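Local coordinates for protein beta-fructofuranosidase (Arabidopsis thaliana, PDB 2OXB) that hydrolyses sucrose and 1-kestose, and less readily neokestose and levan, as a secreted cell-wall invertase of glycoside hydrolase family 32, at residues I138-T147 and R158-H166; S185-S195 and D252-D263. The protein carries 1 engineered substitution. All coordinates share one frame; numbering follows the deposited sequence.

Contact 1 (I138-T147 and R158-H166); sequences INASSFRDPT and RVIIGSKIH. With NAG (2-acetamido-2-deoxy-beta-D-glucopyranose), chain E; FRU (beta-D-fructofuranose), chain B.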
loop_
_atom_site.group_PDB
_atom_site.type_symbol
_atom_site.label_atom_id
_atom_site.label_comp_id
_atom_site.label_asym_id
_atom_site.label_seq_id
_atom_site.Cartn_x
_atom_site.Cartn_y
_atom_site.Cartn_z
ATOM N N ILE A 138 11.414 -25.034 -12.619
ATOM C CA ILE A 138 11.191 -24.144 -11.506
ATOM C C ILE A 138 10.046 -24.633 -10.636
ATOM O O ILE A 138 9.094 -25.236 -11.131
ATOM C CB ILE A 138 10.893 -22.711 -12.012
ATOM C CG1 ILE A 138 10.220 -22.778 -13.389
ATOM C CG2 ILE A 138 12.186 -21.892 -12.060
ATOM C CD1 ILE A 138 10.028 -21.437 -14.070
ATOM N N ASN A 139 10.165 -24.385 -9.334
ATOM C CA ASN A 139 9.145 -24.759 -8.362
ATOM C C ASN A 139 7.785 -24.405 -8.962
ATOM O O ASN A 139 7.362 -23.246 -8.918
ATOM C CB ASN A 139 9.341 -23.960 -7.064
ATOM C CG ASN A 139 10.008 -24.766 -5.953
ATOM O OD1 ASN A 139 11.052 -25.374 -6.159
ATOM N ND2 ASN A 139 9.405 -24.733 -4.764
ATOM N N ALA A 140 7.106 -25.391 -9.534
ATOM C CA ALA A 140 5.798 -25.150 -10.136
ATOM C C ALA A 140 4.836 -24.545 -9.116
ATOM O O ALA A 140 3.786 -24.019 -9.485
ATOM C CB ALA A 140 5.227 -26.452 -10.689
ATOM N N SER A 141 5.198 -24.632 -7.837
ATOM C CA SER A 141 4.371 -24.093 -6.763
ATOM C C SER A 141 4.890 -22.733 -6.325
ATOM O O SER A 141 4.540 -22.240 -5.257
ATOM C CB SER A 141 4.367 -25.043 -5.568
ATOM O OG SER A 141 3.790 -26.281 -5.920
ATOM N N SER A 142 5.738 -22.139 -7.156
ATOM C CA SER A 142 6.299 -20.833 -6.867
ATOM C C SER A 142 6.636 -20.082 -8.149
ATOM O O SER A 142 7.785 -19.705 -8.369
ATOM C CB SER A 142 7.544 -20.973 -5.988
ATOM O OG SER A 142 7.276 -20.486 -4.673
ATOM N N PHE A 143 5.614 -19.860 -8.979
ATOM C CA PHE A 143 5.743 -19.159 -10.266
ATOM C C PHE A 143 4.440 -18.415 -10.596
ATOM O O PHE A 143 3.708 -18.780 -11.525
ATOM C CB PHE A 143 6.055 -20.167 -11.384
ATOM C CG PHE A 143 6.182 -19.551 -12.751
ATOM C CD1 PHE A 143 7.075 -18.509 -12.984
ATOM C CD2 PHE A 143 5.447 -20.046 -13.814
ATOM C CE1 PHE A 143 7.240 -17.971 -14.266
ATOM C CE2 PHE A 143 5.603 -19.519 -15.099
ATOM C CZ PHE A 143 6.502 -18.480 -15.322
ATOM N N ARG A 144 4.165 -17.359 -9.839
ATOM C CA ARG A 144 2.944 -16.606 -10.036
ATOM C C ARG A 144 3.118 -15.100 -9.891
ATOM O O ARG A 144 4.220 -14.602 -9.638
ATOM C CB ARG A 144 1.869 -17.095 -9.044
ATOM C CG ARG A 144 1.720 -16.265 -7.760
ATOM C CD ARG A 144 2.733 -16.596 -6.676
ATOM N NE ARG A 144 2.454 -17.863 -6.010
ATOM C CZ ARG A 144 3.187 -18.358 -5.023
ATOM N NH1 ARG A 144 4.238 -17.690 -4.595
ATOM N NH2 ARG A 144 2.872 -19.518 -4.474
ATOM N N ASP A 145 2.004 -14.393 -10.069
ATOM C CA ASP A 145 1.944 -12.948 -9.938
ATOM C C ASP A 145 2.666 -12.154 -11.000
ATOM O O ASP A 145 3.607 -11.421 -10.712
ATOM C CB ASP A 145 2.439 -12.556 -8.563
ATOM C CG ASP A 145 1.665 -13.239 -7.478
ATOM O OD1 ASP A 145 0.551 -13.708 -7.779
ATOM O OD2 ASP A 145 2.157 -13.306 -6.337
ATOM N N PRO A 146 2.228 -12.294 -12.256
ATOM C CA PRO A 146 2.839 -11.572 -13.373
ATOM C C PRO A 146 2.464 -10.101 -13.334
ATOM O O PRO A 146 1.315 -9.728 -13.077
ATOM C CB PRO A 146 2.277 -12.282 -14.600
ATOM C CG PRO A 146 0.916 -12.701 -14.139
ATOM C CD PRO A 146 1.179 -13.214 -12.733
ATOM N N THR A 147 3.461 -9.270 -13.589
ATOM C CA THR A 147 3.315 -7.823 -13.603
ATOM C C THR A 147 2.742 -7.345 -14.929
ATOM O O THR A 147 2.434 -8.129 -15.827
ATOM C CB THR A 147 4.680 -7.149 -13.485
ATOM O OG1 THR A 147 5.411 -7.361 -14.702
ATOM C CG2 THR A 147 5.454 -7.717 -12.342
ATOM N N ARG A 158 8.323 -7.194 -22.535
ATOM C CA ARG A 158 8.939 -7.774 -21.351
ATOM C C ARG A 158 7.979 -7.753 -20.168
ATOM O O ARG A 158 7.134 -6.866 -20.053
ATOM C CB ARG A 158 10.246 -7.028 -21.004
ATOM C CG ARG A 158 11.380 -7.196 -22.044
ATOM C CD ARG A 158 11.905 -5.847 -22.526
ATOM N NE ARG A 158 12.872 -5.930 -23.628
ATOM C CZ ARG A 158 14.167 -6.221 -23.493
ATOM N NH1 ARG A 158 14.681 -6.464 -22.295
ATOM N NH2 ARG A 158 14.956 -6.255 -24.562
ATOM N N VAL A 159 8.094 -8.771 -19.318
ATOM C CA VAL A 159 7.279 -8.900 -18.112
ATOM C C VAL A 159 8.059 -9.784 -17.142
ATOM O O VAL A 159 8.970 -10.505 -17.550
ATOM C CB VAL A 159 5.900 -9.549 -18.393
ATOM C CG1 VAL A 159 6.045 -11.042 -18.665
ATOM C CG2 VAL A 159 4.978 -9.317 -17.209
ATOM N N ILE A 160 7.727 -9.717 -15.859
ATOM C CA ILE A 160 8.427 -10.527 -14.876
ATOM C C ILE A 160 7.454 -11.268 -13.969
ATOM O O ILE A 160 6.328 -10.820 -13.729
ATOM C CB ILE A 160 9.348 -9.668 -14.010
ATOM C CG1 ILE A 160 8.555 -8.510 -13.414
ATOM C CG2 ILE A 160 10.544 -9.178 -14.843
ATOM C CD1 ILE A 160 9.328 -7.687 -12.421
ATOM N N ILE A 161 7.891 -12.411 -13.464
ATOM C CA ILE A 161 7.042 -13.205 -12.598
ATOM C C ILE A 161 7.785 -13.468 -11.313
ATOM O O ILE A 161 9.009 -13.444 -11.290
ATOM C CB ILE A 161 6.652 -14.537 -13.279
ATOM C CG1 ILE A 161 5.853 -14.245 -14.552
ATOM C CG2 ILE A 161 5.799 -15.377 -12.353
ATOM C CD1 ILE A 161 6.697 -13.759 -15.701
ATOM N N GLY A 162 7.046 -13.712 -10.242
ATOM C CA GLY A 162 7.691 -13.950 -8.971
ATOM C C GLY A 162 7.961 -15.410 -8.686
ATOM O O GLY A 162 7.041 -16.233 -8.678
ATOM N N SER A 163 9.229 -15.743 -8.467
ATOM C CA SER A 163 9.595 -17.118 -8.137
ATOM C C SER A 163 10.575 -17.201 -6.970
ATOM O O SER A 163 10.669 -16.289 -6.147
ATOM C CB SER A 163 10.176 -17.844 -9.360
ATOM O OG SER A 163 9.142 -18.248 -10.242
ATOM N N LYS A 164 11.291 -18.315 -6.907
ATOM C CA LYS A 164 12.267 -18.555 -5.861
ATOM C C LYS A 164 12.998 -19.856 -6.181
ATOM O O LYS A 164 12.391 -20.838 -6.620
ATOM C CB LYS A 164 11.567 -18.673 -4.500
ATOM C CG LYS A 164 10.437 -19.705 -4.481
ATOM C CD LYS A 164 9.666 -19.746 -3.154
ATOM C CE LYS A 164 10.458 -20.398 -2.016
ATOM N NZ LYS A 164 10.767 -21.842 -2.255
ATOM N N ILE A 165 14.308 -19.841 -5.970
ATOM C CA ILE A 165 15.156 -21.001 -6.188
ATOM C C ILE A 165 15.933 -21.214 -4.896
ATOM O O ILE A 165 16.879 -20.475 -4.607
ATOM C CB ILE A 165 16.161 -20.758 -7.326
ATOM C CG1 ILE A 165 15.425 -20.374 -8.610
ATOM C CG2 ILE A 165 17.010 -22.004 -7.545
ATOM C CD1 ILE A 165 14.442 -21.420 -9.080
ATOM N N HIS A 166 15.518 -22.202 -4.111
ATOM C CA HIS A 166 16.186 -22.517 -2.842
ATOM C C HIS A 166 16.447 -21.246 -2.006
ATOM O O HIS A 166 17.594 -20.877 -1.734
ATOM C CB HIS A 166 17.512 -23.257 -3.118
ATOM C CG HIS A 166 17.346 -24.593 -3.786
ATOM N ND1 HIS A 166 16.706 -25.659 -3.186
ATOM C CD2 HIS A 166 17.762 -25.043 -4.997
ATOM C CE1 HIS A 166 16.736 -26.705 -3.997
ATOM N NE2 HIS A 166 17.370 -26.358 -5.101
HETATM C C1 NAG E . 9.343 -25.911 -3.909
HETATM C C2 NAG E . 8.475 -25.628 -2.667
HETATM C C3 NAG E . 8.322 -26.890 -1.794
HETATM C C4 NAG E . 7.850 -28.069 -2.646
HETATM C C5 NAG E . 8.800 -28.241 -3.833
HETATM C C6 NAG E . 8.383 -29.362 -4.750
HETATM C C7 NAG E . 8.347 -23.497 -1.560
HETATM C C8 NAG E . 7.637 -23.513 -0.213
HETATM N N2 NAG E . 9.066 -24.566 -1.876
HETATM O O3 NAG E . 7.398 -26.647 -0.737
HETATM O O4 NAG E . 7.824 -29.253 -1.868
HETATM O O5 NAG E . 8.828 -27.039 -4.630
HETATM O O6 NAG E . 7.606 -28.862 -5.819
HETATM O O7 NAG E . 8.241 -22.528 -2.307
HETATM C C1 FRU B . -0.535 -12.712 -1.808
HETATM C C2 FRU B . -0.805 -14.078 -2.451
HETATM C C3 FRU B . -0.308 -14.115 -3.909
HETATM C C4 FRU B . -1.272 -15.045 -4.589
HETATM C C5 FRU B . -2.552 -14.786 -3.796
HETATM C C6 FRU B . -3.346 -16.039 -3.483
HETATM O O1 FRU B . 0.854 -12.465 -1.675
HETATM O O2 FRU B . -0.323 -15.287 -1.758
HETATM O O3 FRU B . 1.027 -14.594 -4.044
HETATM O O4 FRU B . -1.439 -14.722 -5.974
HETATM O O5 FRU B . -2.195 -14.199 -2.553
HETATM O O6 FRU B . -3.921 -16.511 -4.689
#
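Arg144 and Gly162 form a single antiparallel hydrogen-bonded bridge, the evidence being Gly162 N to Arg144 O at 3.0 Å with an N-H...O angle of 147°. Further along, Thr147 N donates to Ile160 O at 3.3 Å. One side-chain bond joins them: Ser163 OG donates a hydrogen bond to Ser142 O at 2.7 Å, in the carbonyl plane and on a lone pair, while the same OG lies at the edge of the Phe143 ring.

Apolar contacts follow the strand. Phe143, its CG anti to the backbone N (chi1 179°), brings CD1 to 3.4 Å from Ile161 CG2, and the CG2 branch of Ile138 crosses CD1 of Ile165 at 3.8 Å.

Two sugars are held from this loop. Asn139 ND2 is bonded covalently to the N-acetylglucosamine, whose acetyl O7 takes a bond from Lys164 NZ at 2.6 Å; a leucine here would remove the ammonium and is likely to leave O7 without this donor and the acetamide freer to turn. Asp145 faces the fructose, OD1 accepting from FRU O4 and OD2 from FRU O3, each at 2.9 Å. Arg144 and Asp145 belong to the substrate site, and this Arg-Asp-Pro run carrying a fructose-binding aspartate is characteristic of the five-bladed β-propeller of family 32.

Contact 2 (S185-S195 and D252-D263); sequences SPEPLHYDDGS and DKFVPDNGFKMD
Between Leu189 and Phe254 the edges of two neighbouring blades of the family 32 β-propeller meet, strand 182-192 of one sheet against strand 253-256 of the next. The first backbone bond is at Leu189, whose O accepts from Phe254 N at 2.7 Å with an N-H...O angle of 165°, the donor tilted from the carbonyl plane. With CG anti to the backbone N (chi1 -177°), the leucine lays CD2 against Phe254 CB and CD1 beside the carbonyl oxygen of Asp252. Outside the segments the Phe254 ring meets that of Phe203 nearly at right angles.

At His190 the contact turns polar. Lys253 NZ approaches ND1 at 3.0 Å, only 7° out of the imidazole plane, so the ammonium comes in at the ring edge. The same NZ also donates to Phe254 O, which ties the lysine tip to both strands. The other flank of the ring runs past Met262, with CD2 3.9 Å from Met262 CG, and Trp198 packs on it from outside the segments.

Asp192 meets Lys261, Met262 and Asp263 through its carboxylate and CB. The tighter hold is from the backbone: Met262 N reaches OD2 at 2.6 Å, from 43° above the carboxylate plane. Lys261 folds its chain, bent at chi2 and chi3, alongside it, but the salt bridge from NZ to OD2 is long. Asp263 brings a second carboxylate close, its plane turned 65° from that of Asp192; this proximity of like charges would probably raise the proton affinity of one of them. Ser195 OG makes a weak bond to Asp263 OD1 at 3.2 Å.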
loop_
_atom_site.group_PDB
_atom_site.type_symbol
_atom_site.label_atom_id
_atom_site.label_comp_id
_atom_site.label_asym_id
_atom_site.label_seq_id
_atom_site.Cartn_x
_atom_site.Cartn_y
_atom_site.Cartn_z
ATOM N N SER A 185 13.386 -15.695 -20.604
ATOM C CA SER A 185 14.674 -15.032 -20.498
ATOM C C SER A 185 15.573 -15.759 -19.484
ATOM O O SER A 185 15.178 -15.967 -18.332
ATOM C CB SER A 185 14.455 -13.580 -20.075
ATOM O OG SER A 185 15.493 -12.734 -20.544
ATOM N N PRO A 186 16.799 -16.152 -19.910
ATOM C CA PRO A 186 17.810 -16.863 -19.111
ATOM C C PRO A 186 18.443 -16.094 -17.940
ATOM O O PRO A 186 19.459 -16.524 -17.395
ATOM C CB PRO A 186 18.845 -17.262 -20.160
ATOM C CG PRO A 186 18.792 -16.110 -21.109
ATOM C CD PRO A 186 17.310 -15.908 -21.274
ATOM N N GLU A 187 17.849 -14.966 -17.558
ATOM C CA GLU A 187 18.347 -14.152 -16.440
ATOM C C GLU A 187 17.240 -13.257 -15.839
ATOM O O GLU A 187 16.608 -12.474 -16.548
ATOM C CB GLU A 187 19.545 -13.285 -16.898
ATOM C CG GLU A 187 20.015 -12.227 -15.865
ATOM C CD GLU A 187 21.178 -11.342 -16.346
ATOM O OE1 GLU A 187 21.108 -10.791 -17.475
ATOM O OE2 GLU A 187 22.157 -11.176 -15.574
ATOM N N PRO A 188 17.000 -13.359 -14.518
ATOM C CA PRO A 188 15.968 -12.549 -13.856
ATOM C C PRO A 188 16.315 -11.070 -13.880
ATOM O O PRO A 188 17.483 -10.702 -13.823
ATOM C CB PRO A 188 15.961 -13.107 -12.440
ATOM C CG PRO A 188 17.402 -13.468 -12.235
ATOM C CD PRO A 188 17.743 -14.164 -13.529
ATOM N N LEU A 189 15.308 -10.214 -13.954
ATOM C CA LEU A 189 15.591 -8.794 -13.968
ATOM C C LEU A 189 16.518 -8.509 -12.797
ATOM O O LEU A 189 17.469 -7.732 -12.913
ATOM C CB LEU A 189 14.309 -7.989 -13.813
ATOM C CG LEU A 189 14.535 -6.485 -13.883
ATOM C CD1 LEU A 189 14.249 -5.968 -15.290
ATOM C CD2 LEU A 189 13.638 -5.822 -12.884
ATOM N N HIS A 190 16.221 -9.146 -11.667
ATOM C CA HIS A 190 17.020 -9.005 -10.451
ATOM C C HIS A 190 16.754 -10.202 -9.542
ATOM O O HIS A 190 16.076 -11.143 -9.940
ATOM C CB HIS A 190 16.675 -7.704 -9.712
ATOM C CG HIS A 190 17.675 -7.330 -8.660
ATOM N ND1 HIS A 190 18.964 -6.944 -8.963
ATOM C CD2 HIS A 190 17.598 -7.357 -7.310
ATOM C CE1 HIS A 190 19.639 -6.760 -7.842
ATOM N NE2 HIS A 190 18.834 -7.005 -6.825
ATOM N N TYR A 191 17.296 -10.163 -8.328
ATOM C CA TYR A 191 17.119 -11.236 -7.358
ATOM C C TYR A 191 17.860 -10.834 -6.085
ATOM O O TYR A 191 18.658 -9.899 -6.094
ATOM C CB TYR A 191 17.700 -12.552 -7.902
ATOM C CG TYR A 191 19.217 -12.571 -7.996
ATOM C CD1 TYR A 191 20.005 -12.884 -6.884
ATOM C CD2 TYR A 191 19.867 -12.210 -9.180
ATOM C CE1 TYR A 191 21.400 -12.829 -6.948
ATOM C CE2 TYR A 191 21.257 -12.153 -9.249
ATOM C CZ TYR A 191 22.015 -12.460 -8.132
ATOM O OH TYR A 191 23.386 -12.384 -8.200
ATOM N N ASP A 192 17.596 -11.545 -4.997
ATOM C CA ASP A 192 18.244 -11.275 -3.720
ATOM C C ASP A 192 18.333 -12.586 -2.926
ATOM O O ASP A 192 17.372 -13.351 -2.891
ATOM C CB ASP A 192 17.444 -10.220 -2.932
ATOM C CG ASP A 192 17.721 -8.787 -3.394
ATOM O OD1 ASP A 192 17.411 -8.439 -4.546
ATOM O OD2 ASP A 192 18.253 -8.003 -2.585
ATOM N N ASP A 193 19.485 -12.857 -2.316
ATOM C CA ASP A 193 19.661 -14.085 -1.529
ATOM C C ASP A 193 19.278 -13.859 -0.074
ATOM O O ASP A 193 19.533 -12.794 0.484
ATOM C CB ASP A 193 21.113 -14.587 -1.612
ATOM C CG ASP A 193 21.267 -15.796 -2.529
ATOM O OD1 ASP A 193 22.316 -15.906 -3.198
ATOM O OD2 ASP A 193 20.341 -16.632 -2.576
ATOM N N GLY A 194 18.669 -14.873 0.534
ATOM C CA GLY A 194 18.233 -14.765 1.911
ATOM C C GLY A 194 16.720 -14.691 1.920
ATOM O O GLY A 194 16.060 -15.615 2.381
ATOM N N SER A 195 16.171 -13.596 1.402
ATOM C CA SER A 195 14.728 -13.405 1.337
ATOM C C SER A 195 14.070 -14.556 0.592
ATOM O O SER A 195 14.550 -14.987 -0.456
ATOM C CB SER A 195 14.402 -12.101 0.619
ATOM O OG SER A 195 14.889 -12.128 -0.709
ATOM N N ASP A 252 18.978 -6.561 -19.628
ATOM C CA ASP A 252 17.607 -6.600 -19.140
ATOM C C ASP A 252 17.584 -6.789 -17.626
ATOM O O ASP A 252 16.708 -7.466 -17.070
ATOM C CB ASP A 252 16.855 -7.750 -19.821
ATOM C CG ASP A 252 17.359 -8.028 -21.241
ATOM O OD1 ASP A 252 17.628 -7.061 -21.992
ATOM O OD2 ASP A 252 17.480 -9.218 -21.612
ATOM N N LYS A 253 18.555 -6.183 -16.955
ATOM C CA LYS A 253 18.648 -6.313 -15.513
ATOM C C LYS A 253 18.326 -5.022 -14.803
ATOM O O LYS A 253 18.457 -3.934 -15.362
ATOM C CB LYS A 253 20.053 -6.772 -15.109
ATOM C CG LYS A 253 20.215 -6.995 -13.611
ATOM C CD LYS A 253 21.633 -7.413 -13.249
ATOM C CE LYS A 253 21.743 -7.753 -11.767
ATOM N NZ LYS A 253 21.287 -6.626 -10.895
ATOM N N PHE A 254 17.885 -5.150 -13.564
ATOM C CA PHE A 254 17.588 -3.978 -12.784
ATOM C C PHE A 254 18.770 -3.702 -11.870
ATOM O O PHE A 254 19.239 -4.593 -11.156
ATOM C CB PHE A 254 16.331 -4.174 -11.947
ATOM C CG PHE A 254 15.981 -2.975 -11.124
ATOM C CD1 PHE A 254 15.757 -1.738 -11.736
ATOM C CD2 PHE A 254 15.919 -3.062 -9.741
ATOM C CE1 PHE A 254 15.482 -0.601 -10.984
ATOM C CE2 PHE A 254 15.643 -1.931 -8.977
ATOM C CZ PHE A 254 15.424 -0.692 -9.604
ATOM N N VAL A 255 19.249 -2.465 -11.903
ATOM C CA VAL A 255 20.375 -2.056 -11.077
ATOM C C VAL A 255 19.948 -1.007 -10.044
ATOM O O VAL A 255 19.782 0.165 -10.374
ATOM C CB VAL A 255 21.509 -1.454 -11.942
ATOM C CG1 VAL A 255 22.756 -1.275 -11.103
ATOM C CG2 VAL A 255 21.791 -2.346 -13.143
ATOM N N PRO A 256 19.759 -1.418 -8.781
ATOM C CA PRO A 256 19.355 -0.469 -7.738
ATOM C C PRO A 256 20.404 0.614 -7.477
ATOM O O PRO A 256 21.582 0.443 -7.796
ATOM C CB PRO A 256 19.134 -1.367 -6.522
ATOM C CG PRO A 256 20.081 -2.506 -6.757
ATOM C CD PRO A 256 19.882 -2.781 -8.234
ATOM N N ASP A 257 19.975 1.720 -6.881
ATOM C CA ASP A 257 20.892 2.805 -6.592
ATOM C C ASP A 257 21.905 2.478 -5.514
ATOM O O ASP A 257 21.657 1.668 -4.615
ATOM C CB ASP A 257 20.137 4.081 -6.210
ATOM C CG ASP A 257 19.630 4.832 -7.410
ATOM O OD1 ASP A 257 20.452 5.199 -8.269
ATOM O OD2 ASP A 257 18.409 5.056 -7.503
ATOM N N ASN A 258 23.049 3.141 -5.643
ATOM C CA ASN A 258 24.191 3.028 -4.749
ATOM C C ASN A 258 24.041 2.172 -3.491
ATOM O O ASN A 258 23.678 2.664 -2.421
ATOM C CB ASN A 258 24.667 4.434 -4.370
ATOM C CG ASN A 258 23.528 5.352 -3.931
ATOM O OD1 ASN A 258 23.748 6.530 -3.633
ATOM N ND2 ASN A 258 22.309 4.819 -3.890
ATOM N N GLY A 259 24.349 0.886 -3.634
ATOM C CA GLY A 259 24.272 -0.042 -2.520
ATOM C C GLY A 259 22.913 -0.195 -1.858
ATOM O O GLY A 259 22.717 0.262 -0.730
ATOM N N PHE A 260 21.978 -0.839 -2.550
ATOM C CA PHE A 260 20.647 -1.068 -1.999
ATOM C C PHE A 260 19.992 -2.345 -2.544
ATOM O O PHE A 260 19.543 -2.385 -3.696
ATOM C CB PHE A 260 19.737 0.146 -2.251
ATOM C CG PHE A 260 19.795 1.194 -1.159
ATOM C CD1 PHE A 260 19.454 0.873 0.156
ATOM C CD2 PHE A 260 20.190 2.501 -1.441
ATOM C CE1 PHE A 260 19.503 1.841 1.172
ATOM C CE2 PHE A 260 20.241 3.474 -0.429
ATOM C CZ PHE A 260 19.898 3.140 0.879
ATOM N N LYS A 261 19.952 -3.383 -1.705
ATOM C CA LYS A 261 19.344 -4.670 -2.061
ATOM C C LYS A 261 17.831 -4.589 -1.864
ATOM O O LYS A 261 17.316 -3.574 -1.398
ATOM C CB LYS A 261 19.909 -5.796 -1.180
ATOM C CG LYS A 261 21.385 -6.100 -1.391
ATOM C CD LYS A 261 21.656 -6.819 -2.714
ATOM C CE LYS A 261 21.284 -8.297 -2.655
ATOM N NZ LYS A 261 21.665 -9.016 -3.905
ATOM N N MET A 262 17.118 -5.653 -2.211
ATOM C CA MET A 262 15.670 -5.652 -2.048
ATOM C C MET A 262 15.202 -6.097 -0.653
ATOM O O MET A 262 14.006 -6.084 -0.360
ATOM C CB MET A 262 15.029 -6.520 -3.131
ATOM C CG MET A 262 15.201 -5.948 -4.530
ATOM S SD MET A 262 13.710 -6.187 -5.526
ATOM C CE MET A 262 12.466 -5.448 -4.416
ATOM N N ASP A 263 16.154 -6.472 0.201
ATOM C CA ASP A 263 15.873 -6.905 1.571
ATOM C C ASP A 263 17.100 -6.730 2.460
ATOM O O ASP A 263 18.158 -7.308 2.198
ATOM C CB ASP A 263 15.444 -8.372 1.597
ATOM C CG ASP A 263 16.283 -9.239 0.684
ATOM O OD1 ASP A 263 16.072 -9.163 -0.549
ATOM O OD2 ASP A 263 17.155 -9.983 1.193
HETATM O O HOH W 1 18.121 -5.099 -5.048
#

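Overall arrangement
Contacts 1 and 2 have centres 14 Å apart and share the three-stranded sheet in which strand 157-165 and strand 182-192 are the outer members and strand 168-176 lies between them. Contact 1 borders one side of this sheet, contact 2 joins the other to the following blade. They touch directly: Arg158 NH1 forms a salt bridge with Asp252 OD1 at 3.0 Å, and Ile160 CG2 packs on Leu189 CB at 4.1 Å. Contact 1 supplies Arg144 and Asp145 to the sucrose site, the latter about 4 Å from the engineered Gln199 between side chains; in contact 2 the Ser195 side chain is about 6 Å from that of Asp235, a substrate-binding residue, and about 13 Å from the bound glucose.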